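Local coordinates for protein carbohydrate kinase, FGGY (Novosphingobium aromaticivorans, PDB 3H6E) that is an FGGY-family kinase that probably transfers a phosphate group to a carbohydrate, its own substrate not being established, at residues Ser175-Pro180 with Pro187-Leu192; Val271-Leu276 with Cys282-Asp287; Ala381-Gly386 with Ser409-Cys414. All coordinates share one frame; numbering follows the deposited sequence.

How the contacts relate
The three contacts follow one another along the chain and run from one part of the kinase to another. Contact 1 belongs to the N-terminal FGGY family region; contacts 2 and 3 both belong to the C-terminal one. Contact 2 stands in the middle, its centre about 15 Å from that of contact 1 and about 17 Å from that of contact 3. It touches both: Pro180 CB meets Val284 CG1 at 3.5 Å, where the N-terminal and C-terminal family regions come together, and Cys282 SG meets Leu384 CD2 at 3.8 Å. Contacts 1 and 3 do not meet, with centres about 32 Å apart and nearest atoms about 12 Å apart.

Contact 1: residues Ser175-Pro180 with Pro187-Leu192; sequences SDLWDP and PMAKRL
Met188, modelled as selenomethionine, reaches over Asp176 and ends beside Leu177, while Ala189 sits against the Leu177 backbone. With CG anti to its backbone N (chi1 179°), the Met188 chain runs out extended as far as SE, and a bend at chi3 (63°) then swings CE onto the turn at Asp176. That methyl lies 3.5 Å from Asp176 CB. It is also very close to Asp176 O, a distance too short to read much into. The Leu177 and Met188 side chains pass at a slant, and Leu177 CD2 meets Met188 CE at 4.2 Å. One residue further along the helix, Ala189 CB points at the chain itself and lies 4.0 Å from Leu177 CA, with Leu177 CB at 4.3 Å.

Segment 175-180 carries the first strand (178-179) of a small antiparallel hairpin with strand 184-185, and helix 187-191 follows the second. Before the hairpin, Leu177 N donates to Ser175 OG at 3.1 Å and 156°, an ST turn. Asp176 turns its carboxylate to other partners: OD1 pairs with Arg112 and Ser120, and OD2 with Tyr108, so this buried charge is well provided for. Its carbonyl O is bonded to Ser186 OG, just ahead of the helix. The Leu177 side chain also packs on Ile129 and Leu133 of helix 129-139 and on Phe198.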
# COMPACT_ATOMS: atom_id res chain seq x y z
N SER A 175 -11.38 -3.75 -3.61
CA SER A 175 -12.06 -3.38 -4.85
C SER A 175 -13.51 -3.85 -4.90
O SER A 175 -14.26 -3.43 -5.78
CB SER A 175 -11.30 -3.95 -6.05
OG SER A 175 -11.41 -5.36 -6.07
N ASP A 176 -13.89 -4.73 -3.98
CA ASP A 176 -15.22 -5.35 -4.00
C ASP A 176 -15.34 -6.40 -5.10
O ASP A 176 -16.36 -7.09 -5.19
CB ASP A 176 -16.32 -4.30 -4.16
CG ASP A 176 -16.38 -3.33 -3.00
OD1 ASP A 176 -15.78 -3.62 -1.95
OD2 ASP A 176 -17.02 -2.27 -3.14
N LEU A 177 -14.31 -6.54 -5.92
CA LEU A 177 -14.34 -7.47 -7.05
C LEU A 177 -13.68 -8.81 -6.73
O LEU A 177 -13.65 -9.70 -7.57
CB LEU A 177 -13.64 -6.87 -8.27
CG LEU A 177 -13.90 -5.40 -8.64
CD1 LEU A 177 -13.48 -5.16 -10.07
CD2 LEU A 177 -15.36 -5.03 -8.45
N TRP A 178 -13.16 -8.95 -5.51
CA TRP A 178 -12.35 -10.13 -5.20
C TRP A 178 -12.78 -10.91 -3.96
O TRP A 178 -13.19 -10.34 -2.95
CB TRP A 178 -10.87 -9.75 -5.10
CG TRP A 178 -9.98 -10.93 -5.33
CD1 TRP A 178 -9.09 -11.48 -4.45
CD2 TRP A 178 -9.90 -11.73 -6.52
NE1 TRP A 178 -8.47 -12.56 -5.02
CE2 TRP A 178 -8.95 -12.74 -6.29
CE3 TRP A 178 -10.55 -11.68 -7.76
CZ2 TRP A 178 -8.63 -13.69 -7.25
CZ3 TRP A 178 -10.23 -12.63 -8.71
CH2 TRP A 178 -9.28 -13.62 -8.45
N ASP A 179 -12.66 -12.23 -4.07
CA ASP A 179 -12.89 -13.13 -2.95
C ASP A 179 -11.54 -13.69 -2.53
O ASP A 179 -11.06 -14.67 -3.11
CB ASP A 179 -13.84 -14.25 -3.36
CG ASP A 179 -14.25 -15.14 -2.20
OD1 ASP A 179 -13.50 -15.22 -1.20
OD2 ASP A 179 -15.32 -15.76 -2.29
N PRO A 180 -10.91 -13.07 -1.53
CA PRO A 180 -9.54 -13.42 -1.11
C PRO A 180 -9.40 -14.88 -0.74
O PRO A 180 -8.57 -15.58 -1.33
CB PRO A 180 -9.32 -12.53 0.11
CG PRO A 180 -10.24 -11.38 -0.08
CD PRO A 180 -11.46 -11.95 -0.74
N PRO A 187 -18.87 -12.88 -5.57
CA PRO A 187 -20.23 -13.17 -6.04
C PRO A 187 -20.80 -11.97 -6.79
O PRO A 187 -21.39 -12.13 -7.86
CB PRO A 187 -21.00 -13.39 -4.74
CG PRO A 187 -19.99 -13.92 -3.80
CD PRO A 187 -18.68 -13.29 -4.17
N MSE A 188 -20.61 -10.78 -6.23
CA MSE A 188 -21.16 -9.56 -6.82
C MSE A 188 -20.62 -9.28 -8.22
O MSE A 188 -21.39 -9.05 -9.15
CB MSE A 188 -20.88 -8.35 -5.92
CG MSE A 188 -21.41 -7.05 -6.51
SE MSE A 188 -20.69 -5.44 -5.69
CE MSE A 188 -18.80 -5.66 -6.16
N ALA A 189 -19.30 -9.28 -8.35
CA ALA A 189 -18.66 -8.97 -9.63
C ALA A 189 -19.07 -9.96 -10.72
O ALA A 189 -19.16 -9.61 -11.89
CB ALA A 189 -17.15 -8.94 -9.48
N LYS A 190 -19.31 -11.21 -10.32
CA LYS A 190 -19.78 -12.23 -11.25
C LYS A 190 -21.23 -11.95 -11.63
O LYS A 190 -21.58 -11.89 -12.81
CB LYS A 190 -19.64 -13.62 -10.63
CG LYS A 190 -18.21 -14.12 -10.58
CD LYS A 190 -18.08 -15.42 -9.81
CE LYS A 190 -16.67 -16.00 -9.97
NZ LYS A 190 -16.42 -17.18 -9.11
N ARG A 191 -22.06 -11.77 -10.60
CA ARG A 191 -23.49 -11.50 -10.75
C ARG A 191 -23.78 -10.38 -11.75
O ARG A 191 -24.64 -10.52 -12.63
CB ARG A 191 -24.05 -11.11 -9.38
CG ARG A 191 -25.37 -11.74 -9.04
CD ARG A 191 -25.90 -11.14 -7.74
NE ARG A 191 -26.08 -9.70 -7.85
CZ ARG A 191 -25.44 -8.80 -7.10
NH1 ARG A 191 -24.58 -9.20 -6.18
NH2 ARG A 191 -25.68 -7.51 -7.27
N LEU A 192 -23.06 -9.27 -11.61
CA LEU A 192 -23.29 -8.08 -12.44
C LEU A 192 -22.70 -8.22 -13.84
O LEU A 192 -22.91 -7.36 -14.69
CB LEU A 192 -22.69 -6.85 -11.76
CG LEU A 192 -23.31 -6.40 -10.44
CD1 LEU A 192 -22.44 -5.32 -9.80
CD2 LEU A 192 -24.73 -5.90 -10.64

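Contact 2: residues Val271-Leu276 with Cys282-Asp287; sequences VDTATL and CLVNVD
Val284 holds CG1 anti to its backbone N (chi1 -174°), which leaves CG2 beside that N, where Thr273 and Leu276 both find it. Thr273, with chi1 near 46°, tucks OG1 between its own N and carbonyl carbon and sends CG2 towards the valine. Strand 282-286 is an outermost strand of the mixed sheet in the C-terminal FGGY region. It runs parallel to strand 261-266, with antiparallel strand 292-298 lying between them, and the connection that crosses over carries a short 3-10 turn at 273-275.

Val284 CG2 is shared. Thr273 CB lies 3.7 Å from it, and Leu276 CD1 comes to 3.8 Å. Thr273 CG2 sits almost evenly against the two valine methyls, 4.0 Å from CG2 and 4.1 Å from CG1. The Thr273 and Leu276 side chains both slant across Val284 rather than run alongside it. Leu276 N donates to Thr273 O at 2.9 Å, tying together the two residues through which 271-276 touches the strand.

Thr273 OG1 is bonded to Gln181 OE1, so the hydroxyl is satisfied while CB and the methyl do the packing. On the strand side, the Val284 backbone is hydrogen-bonded to Gly119, and its side chain also rests on Pro180; the sheet edge is thus joined to the N-terminal region. Further back along the strand, the Leu276 and Cys282 side chains touch through their CB atoms, 4.5 Å apart.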
# COMPACT_ATOMS: atom_id res chain seq x y z
N VAL A 271 -5.09 -18.48 7.36
CA VAL A 271 -5.81 -17.73 8.38
C VAL A 271 -7.28 -17.55 8.00
O VAL A 271 -7.66 -17.64 6.84
CB VAL A 271 -5.14 -16.35 8.64
CG1 VAL A 271 -3.71 -16.54 9.09
CG2 VAL A 271 -5.19 -15.50 7.40
N ASP A 272 -8.11 -17.30 9.01
CA ASP A 272 -9.54 -17.16 8.82
C ASP A 272 -9.91 -15.69 8.70
O ASP A 272 -10.36 -15.07 9.67
CB ASP A 272 -10.29 -17.80 9.99
CG ASP A 272 -11.78 -17.95 9.72
OD1 ASP A 272 -12.25 -17.41 8.70
OD2 ASP A 272 -12.47 -18.60 10.54
N THR A 273 -9.74 -15.13 7.51
CA THR A 273 -9.97 -13.70 7.29
C THR A 273 -11.45 -13.30 7.35
O THR A 273 -11.77 -12.16 7.68
CB THR A 273 -9.36 -13.23 5.96
OG1 THR A 273 -9.71 -14.15 4.92
CG2 THR A 273 -7.85 -13.16 6.07
N ALA A 274 -12.33 -14.25 7.04
CA ALA A 274 -13.77 -14.00 7.09
C ALA A 274 -14.21 -13.56 8.49
O ALA A 274 -15.31 -13.03 8.67
CB ALA A 274 -14.54 -15.24 6.67
N THR A 275 -13.35 -13.76 9.47
CA THR A 275 -13.67 -13.45 10.86
C THR A 275 -13.17 -12.07 11.30
O THR A 275 -13.45 -11.62 12.41
CB THR A 275 -13.07 -14.52 11.79
OG1 THR A 275 -13.84 -14.57 13.00
CG2 THR A 275 -11.62 -14.20 12.12
N LEU A 276 -12.43 -11.39 10.42
CA LEU A 276 -11.84 -10.09 10.74
C LEU A 276 -12.89 -9.00 10.95
O LEU A 276 -13.92 -8.99 10.28
CB LEU A 276 -10.86 -9.66 9.64
CG LEU A 276 -9.54 -10.41 9.57
CD1 LEU A 276 -8.83 -10.13 8.25
CD2 LEU A 276 -8.65 -10.06 10.76
N CYS A 282 -9.84 -3.14 9.64
CA CYS A 282 -9.06 -4.22 9.05
C CYS A 282 -9.52 -4.45 7.61
O CYS A 282 -10.61 -4.03 7.23
CB CYS A 282 -9.20 -5.50 9.86
SG CYS A 282 -8.51 -5.43 11.54
N LEU A 283 -8.69 -5.12 6.82
CA LEU A 283 -9.05 -5.46 5.45
C LEU A 283 -8.19 -6.62 4.95
O LEU A 283 -7.24 -7.03 5.62
CB LEU A 283 -8.90 -4.24 4.53
CG LEU A 283 -7.50 -3.64 4.32
CD1 LEU A 283 -7.42 -2.94 2.97
CD2 LEU A 283 -7.12 -2.70 5.45
N VAL A 284 -8.53 -7.15 3.79
CA VAL A 284 -7.78 -8.27 3.24
C VAL A 284 -7.22 -7.98 1.86
O VAL A 284 -7.97 -7.83 0.90
CB VAL A 284 -8.62 -9.55 3.16
CG1 VAL A 284 -7.74 -10.72 2.73
CG2 VAL A 284 -9.30 -9.83 4.50
N ASN A 285 -5.90 -7.89 1.78
CA ASN A 285 -5.21 -7.77 0.51
C ASN A 285 -4.77 -9.14 0.04
O ASN A 285 -5.04 -10.15 0.69
CB ASN A 285 -4.00 -6.84 0.64
CG ASN A 285 -4.41 -5.40 0.94
OD1 ASN A 285 -5.22 -4.81 0.22
ND2 ASN A 285 -3.84 -4.83 2.00
N VAL A 286 -4.09 -9.17 -1.10
CA VAL A 286 -3.66 -10.42 -1.71
C VAL A 286 -2.22 -10.25 -2.18
O VAL A 286 -1.86 -9.19 -2.70
CB VAL A 286 -4.55 -10.78 -2.91
CG1 VAL A 286 -3.95 -11.90 -3.71
CG2 VAL A 286 -5.95 -11.15 -2.43
N ASP A 287 -1.39 -11.28 -2.00
CA ASP A 287 -0.02 -11.20 -2.48
C ASP A 287 0.09 -11.63 -3.94
O ASP A 287 -0.89 -12.09 -4.54
CB ASP A 287 0.94 -12.00 -1.59
CG ASP A 287 0.67 -13.49 -1.60
OD1 ASP A 287 0.07 -14.01 -2.57
OD2 ASP A 287 1.08 -14.16 -0.63

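Contact 3: residues Ala381-Gly386 with Ser409-Cys414; sequences ALDLIG and SLRPDC
This is a partly buried contact, a salt bridge at its rim backed by apolar packing, joining the C-terminal end of helix 363-384 to Arg411, the residue at which the chain leaves helix 401-410. Asp383 and Arg411 reach for each other from opposite directions, and Arg411 NH2 donates to Asp383 OD1. The modelled separation of 2.4 Å is very short and the N-H...O angle only 119°, so the ion pair is clear but its exact length is doubtful. The carboxylate and guanidinium planes are 38° apart, with OD1 approaching obliquely.

Leu382 takes up a different position. Its CB lies over one face of the guanidinium, towards the rim, 3.6 Å from Arg411 CZ, and Leu382 CD1 comes to 4.1 Å from Arg411 NE. A bend at chi2 (-137°) in the Arg411 chain directs the guanidinium to this spot. Its other nitrogens have weaker partners: NE makes a long ion pair with Asp379, and NH1 bonds weakly to Ser387 O. Replacing Arg411 with an alanine would probably leave Asp383 without its charged mate and open a gap over Leu382.

Gly386, the first residue to leave helical phi/psi after helix 363-384, completes a Schellman motif, its N bonded to Asp383 O at 3.2 Å. Strand 390-394 follows, and helix 401-410 then connects it to parallel strand 415-419: a beta-alpha-beta crossover, as expected in the actin-like ATPase fold of FGGY kinases.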
# COMPACT_ATOMS: atom_id res chain seq x y z
N ALA A 381 -3.51 -3.19 16.66
CA ALA A 381 -3.77 -3.46 15.25
C ALA A 381 -3.06 -4.72 14.75
O ALA A 381 -3.65 -5.51 14.02
CB ALA A 381 -3.38 -2.26 14.40
N LEU A 382 -1.81 -4.89 15.16
CA LEU A 382 -1.05 -6.07 14.80
C LEU A 382 -1.70 -7.34 15.34
O LEU A 382 -1.66 -8.39 14.71
CB LEU A 382 0.39 -5.96 15.33
CG LEU A 382 1.33 -5.02 14.55
CD1 LEU A 382 2.37 -4.39 15.47
CD2 LEU A 382 1.98 -5.76 13.38
N ASP A 383 -2.30 -7.23 16.52
CA ASP A 383 -2.96 -8.37 17.16
C ASP A 383 -4.28 -8.75 16.50
O ASP A 383 -4.64 -9.93 16.46
CB ASP A 383 -3.16 -8.12 18.65
CG ASP A 383 -1.88 -8.26 19.44
OD1 ASP A 383 -0.93 -8.87 18.90
OD2 ASP A 383 -1.82 -7.77 20.59
N LEU A 384 -5.01 -7.76 15.99
CA LEU A 384 -6.26 -8.02 15.27
C LEU A 384 -6.08 -8.99 14.11
O LEU A 384 -7.02 -9.69 13.74
CB LEU A 384 -6.87 -6.71 14.75
CG LEU A 384 -8.05 -6.10 15.51
CD1 LEU A 384 -7.97 -6.38 17.00
CD2 LEU A 384 -8.15 -4.61 15.23
N ILE A 385 -4.89 -9.04 13.53
CA ILE A 385 -4.64 -9.86 12.35
C ILE A 385 -3.70 -11.03 12.62
O ILE A 385 -3.34 -11.77 11.71
CB ILE A 385 -4.07 -9.01 11.17
CG1 ILE A 385 -2.80 -8.28 11.61
CG2 ILE A 385 -5.11 -8.02 10.68
CD1 ILE A 385 -2.14 -7.47 10.50
N GLY A 386 -3.30 -11.19 13.88
CA GLY A 386 -2.46 -12.31 14.27
C GLY A 386 -1.00 -12.17 13.90
O GLY A 386 -0.31 -13.18 13.72
N SER A 409 9.60 -3.55 22.87
CA SER A 409 9.30 -3.86 24.27
C SER A 409 7.96 -4.56 24.41
O SER A 409 7.82 -5.53 25.16
CB SER A 409 9.32 -2.59 25.12
OG SER A 409 10.58 -1.95 25.06
N LEU A 410 6.96 -4.05 23.69
CA LEU A 410 5.62 -4.64 23.74
C LEU A 410 5.61 -6.06 23.20
O LEU A 410 4.90 -6.92 23.71
CB LEU A 410 4.63 -3.76 22.97
CG LEU A 410 4.32 -2.41 23.62
CD1 LEU A 410 3.61 -1.48 22.64
CD2 LEU A 410 3.49 -2.60 24.87
N ARG A 411 6.42 -6.31 22.17
CA ARG A 411 6.54 -7.63 21.56
C ARG A 411 7.92 -8.22 21.83
O ARG A 411 8.75 -8.31 20.92
CB ARG A 411 6.28 -7.54 20.06
CG ARG A 411 5.08 -6.68 19.71
CD ARG A 411 4.24 -7.34 18.64
NE ARG A 411 2.85 -6.89 18.72
CZ ARG A 411 1.82 -7.55 18.21
NH1 ARG A 411 2.01 -8.71 17.58
NH2 ARG A 411 0.60 -7.05 18.34
N PRO A 412 8.16 -8.64 23.08
CA PRO A 412 9.48 -9.00 23.61
C PRO A 412 10.17 -10.16 22.88
O PRO A 412 11.37 -10.09 22.63
CB PRO A 412 9.16 -9.39 25.06
CG PRO A 412 7.72 -9.83 25.00
CD PRO A 412 7.10 -8.83 24.09
N ASP A 413 9.42 -11.21 22.56
CA ASP A 413 9.98 -12.38 21.89
C ASP A 413 9.88 -12.21 20.38
O ASP A 413 10.43 -13.01 19.62
CB ASP A 413 9.25 -13.65 22.32
CG ASP A 413 9.21 -13.82 23.81
OD1 ASP A 413 10.24 -13.62 24.47
OD2 ASP A 413 8.13 -14.17 24.33
N CYS A 414 9.16 -11.19 19.95
CA CYS A 414 9.06 -10.87 18.54
C CYS A 414 10.30 -10.11 18.10
O CYS A 414 10.91 -9.39 18.89
CB CYS A 414 7.80 -10.05 18.27
SG CYS A 414 7.56 -9.53 16.56